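Local coordinates for glucose-binding protein (Thermus thermophilus HB27, PDB 2B3F) that binds glucose and galactose as a periplasmic binding protein, and probably hands the sugar to a membrane transport system, at residues 114-126 against 264-278. Residues are numbered along the deposited sequence; the frame is centred on the assembly and turned at random.
With GAL (beta-D-galactopyranose), chain G.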
ATOM      1  N   VAL A 114       5.227   9.026 -12.228  1.00 15.86           N
ATOM      2  CA  VAL A 114       6.075   7.935 -12.675  1.00 16.20           C
ATOM      3  C   VAL A 114       6.112   6.867 -11.590  1.00 16.41           C
ATOM      4  O   VAL A 114       6.625   7.127 -10.492  1.00 14.91           O
ATOM      5  CB  VAL A 114       7.517   8.419 -12.934  1.00 17.18           C
ATOM      6  CG1 VAL A 114       8.384   7.283 -13.495  1.00 18.38           C
ATOM      7  CG2 VAL A 114       7.493   9.661 -13.829  1.00 17.85           C
ATOM      8  N   PRO A 115       5.566   5.679 -11.880  1.00 16.86           N
ATOM      9  CA  PRO A 115       5.580   4.591 -10.895  1.00 16.77           C
ATOM     10  C   PRO A 115       6.970   4.033 -10.639  1.00 17.09           C
ATOM     11  O   PRO A 115       7.733   3.805 -11.585  1.00 16.21           O
ATOM     12  CB  PRO A 115       4.677   3.525 -11.506  1.00 17.37           C
ATOM     13  CG  PRO A 115       4.061   4.148 -12.713  1.00 19.09           C
ATOM     14  CD  PRO A 115       4.878   5.288 -13.131  1.00 17.38           C
ATOM     15  N   VAL A 116       7.308   3.819  -9.373  1.00 15.99           N
ATOM     16  CA  VAL A 116       8.597   3.246  -9.009  1.00 15.87           C
ATOM     17  C   VAL A 116       8.514   1.776  -8.633  1.00 15.34           C
ATOM     18  O   VAL A 116       9.519   1.080  -8.626  1.00 15.94           O
ATOM     19  CB  VAL A 116       9.305   4.068  -7.912  1.00 16.13           C
ATOM     20  CG1 VAL A 116       8.579   3.996  -6.586  1.00 18.63           C
ATOM     21  CG2 VAL A 116      10.774   3.598  -7.749  1.00 17.10           C
ATOM     22  N   ASN A 117       7.314   1.307  -8.305  1.00 14.89           N
ATOM     23  CA  ASN A 117       7.136  -0.022  -7.782  1.00 14.56           C
ATOM     24  C   ASN A 117       5.702  -0.513  -7.921  1.00 14.47           C
ATOM     25  O   ASN A 117       4.809   0.197  -8.422  1.00 13.95           O
ATOM     26  CB  ASN A 117       7.574  -0.069  -6.299  1.00 14.25           C
ATOM     27  CG  ASN A 117       6.663   0.743  -5.381  1.00 15.16           C
ATOM     28  OD1 ASN A 117       5.628   1.235  -5.794  1.00 16.45           O
ATOM     29  ND2 ASN A 117       7.056   0.865  -4.109  1.00 15.99           N
ATOM     30  N   ILE A 118       5.517  -1.742  -7.484  1.00 14.38           N
ATOM     31  CA  ILE A 118       4.211  -2.322  -7.216  1.00 14.71           C
ATOM     32  C   ILE A 118       4.309  -2.983  -5.833  1.00 13.96           C
ATOM     33  O   ILE A 118       5.167  -3.830  -5.594  1.00 13.68           O
ATOM     34  CB  ILE A 118       3.816  -3.401  -8.255  1.00 15.64           C
ATOM     35  CG1 ILE A 118       3.725  -2.804  -9.669  1.00 15.57           C
ATOM     36  CG2 ILE A 118       2.528  -4.083  -7.873  1.00 14.51           C
ATOM     37  CD1 ILE A 118       2.580  -1.868  -9.918  1.00 18.50           C
ATOM     38  N   HIS A 119       3.441  -2.564  -4.908  1.00 14.08           N
ATOM     39  CA  HIS A 119       3.241  -3.298  -3.667  1.00 13.86           C
ATOM     40  C   HIS A 119       1.918  -4.078  -3.733  1.00 13.62           C
ATOM     41  O   HIS A 119       0.977  -3.713  -4.457  1.00 13.22           O
ATOM     42  CB  HIS A 119       3.199  -2.367  -2.434  1.00 13.61           C
ATOM     43  CG  HIS A 119       4.536  -2.029  -1.818  1.00 13.06           C
ATOM     44  ND1 HIS A 119       5.348  -2.961  -1.212  1.00 12.20           N
ATOM     45  CD2 HIS A 119       5.149  -0.831  -1.648  1.00 12.55           C
ATOM     46  CE1 HIS A 119       6.410  -2.347  -0.706  1.00 12.76           C
ATOM     47  NE2 HIS A 119       6.312  -1.056  -0.962  1.00 13.60           N
ATOM     48  N   ARG A 120       1.859  -5.138  -2.942  1.00 14.06           N
ATOM     49  CA  ARG A 120       0.662  -5.945  -2.758  1.00 14.32           C
ATOM     50  C   ARG A 120       0.125  -5.709  -1.345  1.00 14.88           C
ATOM     51  O   ARG A 120       0.890  -5.789  -0.369  1.00 15.27           O
ATOM     52  CB  ARG A 120       1.011  -7.417  -2.881  1.00 14.49           C
ATOM     53  CG  ARG A 120      -0.198  -8.307  -2.894  1.00 14.55           C
ATOM     54  CD  ARG A 120       0.177  -9.722  -3.226  1.00 15.61           C
ATOM     55  NE  ARG A 120      -0.996 -10.556  -3.379  1.00 16.00           N
ATOM     56  CZ  ARG A 120      -0.950 -11.815  -3.795  1.00 18.45           C
ATOM     57  NH1 ARG A 120       0.207 -12.366  -4.080  1.00 20.57           N
ATOM     58  NH2 ARG A 120      -2.057 -12.510  -3.945  1.00 19.15           N
ATOM     59  N   SER A 121      -1.175  -5.460  -1.259  1.00 15.04           N
ATOM     60  CA  SER A 121      -1.836  -5.213   0.006  1.00 14.85           C
ATOM     61  C   SER A 121      -2.213  -6.514   0.732  1.00 15.71           C
ATOM     62  O   SER A 121      -2.032  -6.617   1.957  1.00 14.48           O
ATOM     63  CB  SER A 121      -3.090  -4.360  -0.208  1.00 15.74           C
ATOM     64  OG  SER A 121      -3.817  -4.243   1.012  1.00 14.96           O
ATOM     65  N   ASN A 122      -2.745  -7.487  -0.008  1.00 14.77           N
ATOM     66  CA  ASN A 122      -3.391  -8.657   0.600  1.00 14.86           C
ATOM     67  C   ASN A 122      -2.424  -9.822   0.845  1.00 15.11           C
ATOM     68  O   ASN A 122      -2.535 -10.883   0.185  1.00 15.55           O
ATOM     69  CB  ASN A 122      -4.609  -9.095  -0.231  1.00 15.03           C
ATOM     70  CG  ASN A 122      -4.253  -9.508  -1.681  1.00 16.62           C
ATOM     71  OD1 ASN A 122      -3.429  -8.877  -2.348  1.00 15.89           O
ATOM     72  ND2 ASN A 122      -4.876 -10.583  -2.149  1.00 15.82           N
ATOM     73  N   VAL A 123      -1.491  -9.627   1.784  1.00 15.36           N
ATOM     74  CA  VAL A 123      -0.576 -10.684   2.173  1.00 16.07           C
ATOM     75  C   VAL A 123      -0.694 -10.975   3.664  1.00 17.19           C
ATOM     76  O   VAL A 123      -0.780 -10.060   4.496  1.00 16.36           O
ATOM     77  CB  VAL A 123       0.906 -10.358   1.821  1.00 16.29           C
ATOM     78  CG1 VAL A 123       1.787 -11.583   2.055  1.00 16.97           C
ATOM     79  CG2 VAL A 123       1.009  -9.865   0.354  1.00 16.18           C
ATOM     80  N   MET A 124      -0.683 -12.271   3.977  1.00 17.77           N
ATOM     81  CA  MET A 124      -0.693 -12.759   5.340  1.00 18.82           C
ATOM     82  C   MET A 124       0.689 -13.330   5.637  1.00 18.98           C
ATOM     83  O   MET A 124       1.185 -14.210   4.898  1.00 19.04           O
ATOM     84  CB  MET A 124      -1.764 -13.856   5.523  1.00 19.51           C
ATOM     85  CG  MET A 124      -1.814 -14.455   6.941  1.00 19.66           C
ATOM     86  SD  MET A 124      -3.092 -15.734   7.092  1.00 23.01           S
ATOM     87  CE  MET A 124      -2.534 -16.984   5.934  1.00 25.41           C
ATOM     88  N   TRP A 125       1.305 -12.825   6.704  1.00 18.78           N
ATOM     89  CA  TRP A 125       2.649 -13.198   7.139  1.00 19.18           C
ATOM     90  C   TRP A 125       2.574 -14.093   8.376  1.00 20.08           C
ATOM     91  O   TRP A 125       1.742 -13.880   9.241  1.00 18.63           O
ATOM     92  CB  TRP A 125       3.478 -11.957   7.473  1.00 18.81           C
ATOM     93  CG  TRP A 125       3.384 -10.939   6.388  1.00 17.74           C
ATOM     94  CD1 TRP A 125       2.528  -9.883   6.331  1.00 17.41           C
ATOM     95  CD2 TRP A 125       4.147 -10.901   5.175  1.00 18.19           C
ATOM     96  NE1 TRP A 125       2.701  -9.190   5.162  1.00 17.84           N
ATOM     97  CE2 TRP A 125       3.693  -9.785   4.434  1.00 16.65           C
ATOM     98  CE3 TRP A 125       5.171 -11.705   4.638  1.00 18.09           C
ATOM     99  CZ2 TRP A 125       4.209  -9.458   3.188  1.00 17.29           C
ATOM    100  CZ3 TRP A 125       5.680 -11.375   3.412  1.00 17.30           C
ATOM    101  CH2 TRP A 125       5.206 -10.259   2.697  1.00 17.80           C
ATOM    102  N   TYR A 126       3.455 -15.082   8.434  1.00 21.11           N
ATOM    103  CA  TYR A 126       3.515 -16.005   9.553  1.00 23.05           C
ATOM    104  C   TYR A 126       4.906 -16.624   9.582  1.00 24.28           C
ATOM    105  O   TYR A 126       5.699 -16.430   8.657  1.00 23.50           O
ATOM    106  CB  TYR A 126       2.441 -17.087   9.403  1.00 23.73           C
ATOM    107  CG  TYR A 126       2.560 -17.928   8.140  1.00 24.69           C
ATOM    108  CD1 TYR A 126       3.333 -19.084   8.120  1.00 26.08           C
ATOM    109  CD2 TYR A 126       1.907 -17.560   6.959  1.00 25.19           C
ATOM    110  CE1 TYR A 126       3.452 -19.857   6.968  1.00 25.95           C
ATOM    111  CE2 TYR A 126       2.016 -18.326   5.811  1.00 26.03           C
ATOM    112  CZ  TYR A 126       2.791 -19.472   5.820  1.00 26.51           C
ATOM    113  OH  TYR A 126       2.896 -20.229   4.670  1.00 28.60           O
ATOM    114  N   ALA A 264       1.312 -15.966   2.499  1.00 20.29           N
ATOM    115  CA  ALA A 264       0.244 -16.443   1.631  1.00 20.34           C
ATOM    116  C   ALA A 264      -0.672 -15.271   1.317  1.00 20.30           C
ATOM    117  O   ALA A 264      -0.647 -14.261   2.041  1.00 20.17           O
ATOM    118  CB  ALA A 264      -0.546 -17.543   2.297  1.00 20.63           C
ATOM    119  N   PRO A 265      -1.495 -15.397   0.265  1.00 20.12           N
ATOM    120  CA  PRO A 265      -2.522 -14.383   0.059  1.00 20.00           C
ATOM    121  C   PRO A 265      -3.414 -14.292   1.299  1.00 20.05           C
ATOM    122  O   PRO A 265      -3.531 -15.277   2.058  1.00 21.40           O
ATOM    123  CB  PRO A 265      -3.305 -14.913  -1.138  1.00 20.33           C
ATOM    124  CG  PRO A 265      -2.313 -15.741  -1.890  1.00 20.94           C
ATOM    125  CD  PRO A 265      -1.548 -16.435  -0.782  1.00 20.61           C
ATOM    126  N   SER A 266      -4.010 -13.130   1.535  1.00 18.71           N
ATOM    127  CA  SER A 266      -4.922 -13.006   2.642  1.00 18.78           C
ATOM    128  C   SER A 266      -5.999 -14.071   2.434  1.00 18.76           C
ATOM    129  O   SER A 266      -6.425 -14.312   1.305  1.00 18.45           O
ATOM    130  CB  SER A 266      -5.543 -11.611   2.705  1.00 18.46           C
ATOM    131  OG  SER A 266      -4.542 -10.634   2.904  1.00 17.19           O
ATOM    132  N   PRO A 267      -6.450 -14.700   3.530  1.00 19.91           N
ATOM    133  CA  PRO A 267      -7.500 -15.707   3.421  1.00 19.76           C
ATOM    134  C   PRO A 267      -8.643 -15.287   2.494  1.00 19.91           C
ATOM    135  O   PRO A 267      -9.145 -14.159   2.569  1.00 20.25           O
ATOM    136  CB  PRO A 267      -7.956 -15.865   4.876  1.00 20.20           C
ATOM    137  CG  PRO A 267      -6.776 -15.570   5.676  1.00 19.94           C
ATOM    138  CD  PRO A 267      -6.052 -14.481   4.935  1.00 19.67           C
ATOM    139  N   GLY A 268      -9.019 -16.175   1.576  1.00 20.33           N
ATOM    140  CA  GLY A 268     -10.130 -15.919   0.671  1.00 19.99           C
ATOM    141  C   GLY A 268      -9.786 -15.064  -0.541  1.00 19.69           C
ATOM    142  O   GLY A 268     -10.661 -14.692  -1.298  1.00 20.51           O
ATOM    143  N   THR A 269      -8.514 -14.736  -0.729  1.00 20.37           N
ATOM    144  CA  THR A 269      -8.146 -13.834  -1.832  1.00 20.76           C
ATOM    145  C   THR A 269      -7.130 -14.438  -2.790  1.00 21.26           C
ATOM    146  O   THR A 269      -6.614 -13.757  -3.667  1.00 20.77           O
ATOM    147  CB  THR A 269      -7.600 -12.480  -1.302  1.00 20.48           C
ATOM    148  OG1 THR A 269      -6.295 -12.657  -0.761  1.00 19.44           O
ATOM    149  CG2 THR A 269      -8.537 -11.885  -0.245  1.00 21.47           C
ATOM    150  N   GLN A 270      -6.878 -15.733  -2.636  1.00 21.62           N
ATOM    151  CA  GLN A 270      -5.918 -16.442  -3.466  1.00 22.49           C
ATOM    152  C   GLN A 270      -6.291 -16.228  -4.933  1.00 21.73           C
ATOM    153  O   GLN A 270      -7.470 -16.321  -5.308  1.00 21.56           O
ATOM    154  CB  GLN A 270      -5.922 -17.948  -3.133  1.00 23.80           C
ATOM    155  CG  GLN A 270      -5.511 -18.310  -1.696  1.00 29.48           C
ATOM    156  CD  GLN A 270      -6.531 -17.870  -0.612  1.00 34.01           C
ATOM    157  OE1 GLN A 270      -7.742 -17.764  -0.860  1.00 35.24           O
ATOM    158  NE2 GLN A 270      -6.019 -17.604   0.594  1.00 39.22           N
ATOM    159  N   GLY A 271      -5.283 -15.920  -5.746  1.00 20.92           N
ATOM    160  CA  GLY A 271      -5.471 -15.667  -7.162  1.00 20.37           C
ATOM    161  C   GLY A 271      -5.785 -14.226  -7.520  1.00 20.24           C
ATOM    162  O   GLY A 271      -5.926 -13.891  -8.704  1.00 19.94           O
ATOM    163  N   VAL A 272      -5.896 -13.371  -6.497  1.00 18.97           N
ATOM    164  CA  VAL A 272      -6.180 -11.956  -6.695  1.00 18.37           C
ATOM    165  C   VAL A 272      -5.055 -11.176  -6.029  1.00 17.99           C
ATOM    166  O   VAL A 272      -4.651 -11.484  -4.902  1.00 18.65           O
ATOM    167  CB  VAL A 272      -7.528 -11.524  -6.089  1.00 18.13           C
ATOM    168  CG1 VAL A 272      -7.818 -10.044  -6.406  1.00 18.10           C
ATOM    169  CG2 VAL A 272      -8.653 -12.406  -6.599  1.00 19.20           C
ATOM    170  N   PHE A 273      -4.553 -10.174  -6.751  1.00 16.61           N
ATOM    171  CA  PHE A 273      -3.421  -9.359  -6.307  1.00 15.91           C
ATOM    172  C   PHE A 273      -4.010  -7.972  -6.143  1.00 15.34           C
ATOM    173  O   PHE A 273      -4.397  -7.325  -7.116  1.00 14.60           O
ATOM    174  CB  PHE A 273      -2.327  -9.425  -7.382  1.00 15.98           C
ATOM    175  CG  PHE A 273      -1.006  -8.780  -7.019  1.00 15.20           C
ATOM    176  CD1 PHE A 273       0.165  -9.522  -7.067  1.00 15.30           C
ATOM    177  CD2 PHE A 273      -0.904  -7.419  -6.762  1.00 14.28           C
ATOM    178  CE1 PHE A 273       1.413  -8.948  -6.807  1.00 15.30           C
ATOM    179  CE2 PHE A 273       0.350  -6.830  -6.500  1.00 15.10           C
ATOM    180  CZ  PHE A 273       1.508  -7.597  -6.524  1.00 15.33           C
ATOM    181  N   MET A 274      -4.136  -7.526  -4.891  1.00 14.73           N
ATOM    182  CA  MET A 274      -4.626  -6.179  -4.615  1.00 14.74           C
ATOM    183  C   MET A 274      -3.417  -5.255  -4.597  1.00 14.58           C
ATOM    184  O   MET A 274      -2.591  -5.311  -3.679  1.00 14.23           O
ATOM    185  CB  MET A 274      -5.377  -6.105  -3.271  1.00 13.73           C
ATOM    186  CG  MET A 274      -5.867  -4.707  -2.993  1.00 14.78           C
ATOM    187  SD  MET A 274      -6.812  -4.572  -1.446  1.00 16.62           S
ATOM    188  CE  MET A 274      -8.390  -5.128  -1.964  1.00 15.92           C
ATOM    189  N   MET A 275      -3.301  -4.437  -5.636  1.00 14.05           N
ATOM    190  CA  MET A 275      -2.084  -3.666  -5.849  1.00 14.10           C
ATOM    191  C   MET A 275      -2.198  -2.232  -5.375  1.00 13.29           C
ATOM    192  O   MET A 275      -3.299  -1.703  -5.154  1.00 13.62           O
ATOM    193  CB  MET A 275      -1.684  -3.671  -7.343  1.00 14.84           C
ATOM    194  CG  MET A 275      -2.667  -2.988  -8.254  1.00 16.27           C
ATOM    195  SD  MET A 275      -2.583  -1.175  -8.340  1.00 24.15           S
ATOM    196  CE  MET A 275      -0.982  -0.900  -9.130  1.00 22.66           C
ATOM    197  N   LEU A 276      -1.028  -1.617  -5.225  1.00 12.78           N
ATOM    198  CA  LEU A 276      -0.860  -0.180  -5.106  1.00 12.82           C
ATOM    199  C   LEU A 276       0.494   0.138  -5.736  1.00 12.39           C
ATOM    200  O   LEU A 276       1.311  -0.774  -5.949  1.00 12.79           O
ATOM    201  CB  LEU A 276      -0.876   0.260  -3.620  1.00 12.69           C
ATOM    202  CG  LEU A 276       0.167  -0.432  -2.744  1.00 12.56           C
ATOM    203  CD1 LEU A 276       1.056   0.566  -2.023  1.00 11.57           C
ATOM    204  CD2 LEU A 276      -0.445  -1.476  -1.791  1.00 12.61           C
ATOM    205  N   SER A 277       0.744   1.408  -5.997  1.00 12.43           N
ATOM    206  CA  SER A 277       2.009   1.802  -6.609  1.00 12.93           C
ATOM    207  C   SER A 277       2.435   3.162  -6.116  1.00 13.00           C
ATOM    208  O   SER A 277       1.671   4.117  -6.189  1.00 12.78           O
ATOM    209  CB  SER A 277       1.883   1.806  -8.142  1.00 13.28           C
ATOM    210  OG  SER A 277       3.084   2.277  -8.726  1.00 14.88           O
ATOM    211  N   ASP A 278       3.651   3.222  -5.569  1.00 12.98           N
ATOM    212  CA  ASP A 278       4.290   4.457  -5.198  1.00 13.30           C
ATOM    213  C   ASP A 278       4.838   5.100  -6.467  1.00 13.80           C
ATOM    214  O   ASP A 278       5.456   4.415  -7.275  1.00 14.39           O
ATOM    215  CB  ASP A 278       5.422   4.187  -4.211  1.00 13.42           C
ATOM    216  CG  ASP A 278       4.911   3.647  -2.861  1.00 13.08           C
ATOM    217  OD1 ASP A 278       4.018   4.318  -2.296  1.00 13.43           O
ATOM    218  OD2 ASP A 278       5.394   2.586  -2.417  1.00 13.60           O
TER
HETATM  219  C1  GAL G3310       2.029   2.618   1.726  1.00 11.43           C
HETATM  220  C2  GAL G3310       3.181   2.956   0.770  1.00 12.31           C
HETATM  221  C3  GAL G3310       4.390   2.059   0.996  1.00 11.16           C
HETATM  222  C4  GAL G3310       4.799   2.045   2.471  1.00 12.13           C
HETATM  223  C5  GAL G3310       3.536   1.799   3.332  1.00 12.53           C
HETATM  224  C6  GAL G3310       3.789   1.776   4.848  1.00 11.86           C
HETATM  225  O1  GAL G3310       0.954   3.491   1.555  1.00 13.35           O
HETATM  226  O2  GAL G3310       2.705   2.874  -0.583  1.00 11.86           O
HETATM  227  O3  GAL G3310       5.483   2.505   0.207  1.00 13.91           O
HETATM  228  O4  GAL G3310       5.414   3.274   2.749  1.00 16.88           O
HETATM  229  O5  GAL G3310       2.526   2.741   3.063  1.00 11.75           O
HETATM  230  O6  GAL G3310       4.058   3.062   5.321  1.00 12.59           O
HETATM  231  O   HOH W   1      -2.548 -15.136  -5.255  1.00 21.50           O
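In this solute-binding protein of the periplasmic binding protein fold, two antiparallel strand pairs, 119-120 with 272-276 and 123-126 with 264-265, run from the galactose pocket into the neighbouring four-stranded sheet. At the sugar, Asp278 accepts hydrogen bonds from galactose O2 on OD1 and from O3 on OD2, each 2.6 Å. Asn117 helps position this carboxylate: its ND2, with the acceptor in the amide plane, gives a nearly straight bond to the anti lone pair of Asp278 OD2 (2.9 Å), while its OD1 receives Asp278 N. His119 CD2, at the ring edge, lies 3.5 Å from Asp278 OD2, while ND1 is hydrogen-bonded to Asp243 and NE2 to Lys312. Further along, Arg120, extended and with CG anti to the backbone N (chi1 -172°), lays CD over the centre of the Phe273 ring, 3.9 Å from the centroid, and its NH1 continues to a salt bridge with Asp336. Where the pairs separate, the buried Asn122 amide ties the strands together: OD1 accepts Met274 N (3.0 Å) and Arg120 NE (3.1 Å) from opposite faces of the amide plane, and ND2 reaches Thr269 OG1. With an alanine here, Met274 N and Arg120 NE would probably lose their shared acceptor, and Thr269 OG1 and Val272 O their amide donor. Asn122 ND2 meets Val272 O at 2.9 Å, across that carbonyl's plane from Arg120 NH2.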